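Local structure of hypothetical protein MJ1247 (Methanocaldococcus jannaschii, 1JEO) at residues I43-V48 and M60-L65. The protein catalyses the interconversion of D-arabino-hex-3-ulose 6-phosphate and fructose 6-phosphate, as a member of the SIS (sugar isomerase) family. Sequence-based numbering, arbitrary orientation.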
loop_
_atom_site.group_PDB
_atom_site.type_symbol
_atom_site.label_atom_id
_atom_site.label_comp_id
_atom_site.label_asym_id
_atom_site.label_seq_id
_atom_site.Cartn_x
_atom_site.Cartn_y
_atom_site.Cartn_z
ATOM N N ILE A 43 -0.357 -4.810 11.292
ATOM C CA ILE A 43 -0.133 -4.558 9.864
ATOM C C ILE A 43 1.269 -3.987 9.638
ATOM O O ILE A 43 1.656 -3.003 10.265
ATOM C CB ILE A 43 -1.212 -3.592 9.277
ATOM C CG1 ILE A 43 -2.615 -4.152 9.543
ATOM C CG2 ILE A 43 -1.032 -3.435 7.756
ATOM C CD1 ILE A 43 -3.683 -3.118 9.653
ATOM N N PHE A 44 2.017 -4.624 8.738
ATOM C CA PHE A 44 3.386 -4.220 8.413
ATOM C C PHE A 44 3.508 -3.713 6.984
ATOM O O PHE A 44 3.031 -4.350 6.049
ATOM C CB PHE A 44 4.356 -5.391 8.611
ATOM C CG PHE A 44 4.536 -5.804 10.042
ATOM C CD1 PHE A 44 3.552 -6.571 10.702
ATOM C CD2 PHE A 44 5.704 -5.455 10.737
ATOM C CE1 PHE A 44 3.736 -6.989 12.040
ATOM C CE2 PHE A 44 5.901 -5.866 12.079
ATOM C CZ PHE A 44 4.913 -6.635 12.730
ATOM N N ILE A 45 4.132 -2.548 6.826
ATOM C CA ILE A 45 4.327 -1.950 5.507
ATOM C C ILE A 45 5.829 -1.821 5.231
ATOM O O ILE A 45 6.603 -1.505 6.134
ATOM C CB ILE A 45 3.702 -0.510 5.398
ATOM C CG1 ILE A 45 2.330 -0.405 6.086
ATOM C CG2 ILE A 45 3.642 -0.055 3.930
ATOM C CD1 ILE A 45 1.202 -1.177 5.474
ATOM N N PHE A 46 6.228 -2.068 3.982
ATOM C CA PHE A 46 7.625 -1.935 3.565
ATOM C C PHE A 46 7.754 -1.530 2.099
ATOM O O PHE A 46 6.938 -1.898 1.249
ATOM C CB PHE A 46 8.448 -3.215 3.828
ATOM C CG PHE A 46 9.944 -3.043 3.605
ATOM C CD1 PHE A 46 10.694 -2.129 4.384
ATOM C CD2 PHE A 46 10.604 -3.764 2.590
ATOM C CE1 PHE A 46 12.085 -1.930 4.158
ATOM C CE2 PHE A 46 11.997 -3.576 2.349
ATOM C CZ PHE A 46 12.737 -2.656 3.140
ATOM N N GLY A 47 8.843 -0.814 1.839
ATOM C CA GLY A 47 9.194 -0.343 0.519
ATOM C C GLY A 47 10.544 0.333 0.647
ATOM O O GLY A 47 10.934 0.754 1.743
ATOM N N VAL A 48 11.239 0.468 -0.476
ATOM C CA VAL A 48 12.558 1.100 -0.528
ATOM C C VAL A 48 12.431 2.420 -1.300
ATOM O O VAL A 48 11.549 2.559 -2.150
ATOM C CB VAL A 48 13.596 0.136 -1.218
ATOM C CG1 VAL A 48 14.931 0.819 -1.471
ATOM C CG2 VAL A 48 13.822 -1.090 -0.350
ATOM N N MET A 60 1.231 5.533 8.562
ATOM C CA MET A 60 0.864 6.578 9.519
ATOM C C MET A 60 -0.658 6.747 9.568
ATOM O O MET A 60 -1.246 6.809 10.652
ATOM C CB MET A 60 1.517 7.909 9.131
ATOM C CG MET A 60 1.240 9.045 10.102
ATOM S SD MET A 60 1.934 10.601 9.594
ATOM C CE MET A 60 3.602 10.392 10.198
ATOM N N ARG A 61 -1.284 6.751 8.391
ATOM C CA ARG A 61 -2.730 6.916 8.289
ATOM C C ARG A 61 -3.531 5.733 8.871
ATOM O O ARG A 61 -4.570 5.950 9.495
ATOM C CB ARG A 61 -3.126 7.261 6.848
ATOM C CG ARG A 61 -4.423 8.051 6.711
ATOM C CD ARG A 61 -4.459 9.403 7.415
ATOM N NE ARG A 61 -4.232 10.527 6.508
ATOM C CZ ARG A 61 -3.656 11.672 6.864
ATOM N NH1 ARG A 61 -3.237 11.856 8.108
ATOM N NH2 ARG A 61 -3.485 12.634 5.969
ATOM N N LEU A 62 -2.997 4.512 8.754
ATOM C CA LEU A 62 -3.641 3.312 9.313
ATOM C C LEU A 62 -3.608 3.372 10.837
ATOM O O LEU A 62 -4.556 2.954 11.513
ATOM C CB LEU A 62 -2.945 2.037 8.846
ATOM C CG LEU A 62 -3.294 1.460 7.475
ATOM C CD1 LEU A 62 -2.455 0.218 7.256
ATOM C CD2 LEU A 62 -4.787 1.123 7.380
ATOM N N MET A 63 -2.525 3.954 11.355
ATOM C CA MET A 63 -2.319 4.145 12.785
ATOM C C MET A 63 -3.342 5.176 13.284
ATOM O O MET A 63 -3.949 4.980 14.340
ATOM C CB MET A 63 -0.876 4.608 13.034
ATOM C CG MET A 63 -0.475 4.870 14.480
ATOM S SD MET A 63 -0.892 6.525 15.075
ATOM C CE MET A 63 -1.825 6.031 16.418
ATOM N N HIS A 64 -3.560 6.233 12.494
ATOM C CA HIS A 64 -4.513 7.304 12.814
ATOM C C HIS A 64 -5.942 6.784 12.987
ATOM O O HIS A 64 -6.712 7.327 13.780
ATOM C CB HIS A 64 -4.512 8.379 11.722
ATOM C CG HIS A 64 -3.284 9.233 11.696
ATOM N ND1 HIS A 64 -2.451 9.382 12.784
ATOM C CD2 HIS A 64 -2.763 10.009 10.715
ATOM C CE1 HIS A 64 -1.472 10.215 12.472
ATOM N NE2 HIS A 64 -1.639 10.610 11.224
ATOM N N LEU A 65 -6.262 5.709 12.265
ATOM C CA LEU A 65 -7.578 5.074 12.317
ATOM C C LEU A 65 -7.738 4.038 13.438
ATOM O O LEU A 65 -8.828 3.488 13.621
ATOM C CB LEU A 65 -7.931 4.451 10.961
ATOM C CG LEU A 65 -8.014 5.349 9.721
ATOM C CD1 LEU A 65 -8.557 4.529 8.571
ATOM C CD2 LEU A 65 -8.893 6.564 9.960
#
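L62, on the last turn of helix 49-64, meets I43 and I45 on strand 43-46. All three residues are buried. The CB of L62 starts toward the strand but stays 5.3 Å from its nearest atom there, CD1 of I43. CG is little closer, at 5.1 Å from the same CD1. The reach comes from the next bond. CD1 of L62 is anti to its own CA (chi2 179°), so this methyl extends farthest toward the sheet. It lies 4.0 Å from CG2 of I43, the closest approach of the two segments. It is also 4.3 Å from CD1 of I43 and 4.3 Å from CD1 of I45. The other branch, CD2 of L62, is 4.9 Å from CD1 of I43 and makes no close contact with the strand.

The two isoleucines present methyls from the same side of the strand. I45 bends at its second torsion (chi2 -67°), which brings its CD1 within 3.9 Å of CG2 of I43. CG2 of I43 lies between the CD1 methyls of I43 and I45, and CD1 of L62 touches all three. The side chains of I43 and L62 cross at about a right angle. I87 on the adjacent strand 85-89 touches both isoleucines. I158 on helix 144-164 also packs on L62.

The contact lies in the beta-alpha-beta unit of strand 43-46, helix 49-64 and strand 69-71, whose strands adjoin in the SIS domain's parallel sheet. It joins the first strand to the far end of the crossover helix. The substrate-site residue S51, assigned by inference, is near the start of that helix.

No hydrogen bond or salt bridge links the segments. Few methyls touch, and their spacing is relaxed. The chemistry implies plain hydrophobic packing of helix against sheet, with little directional preference.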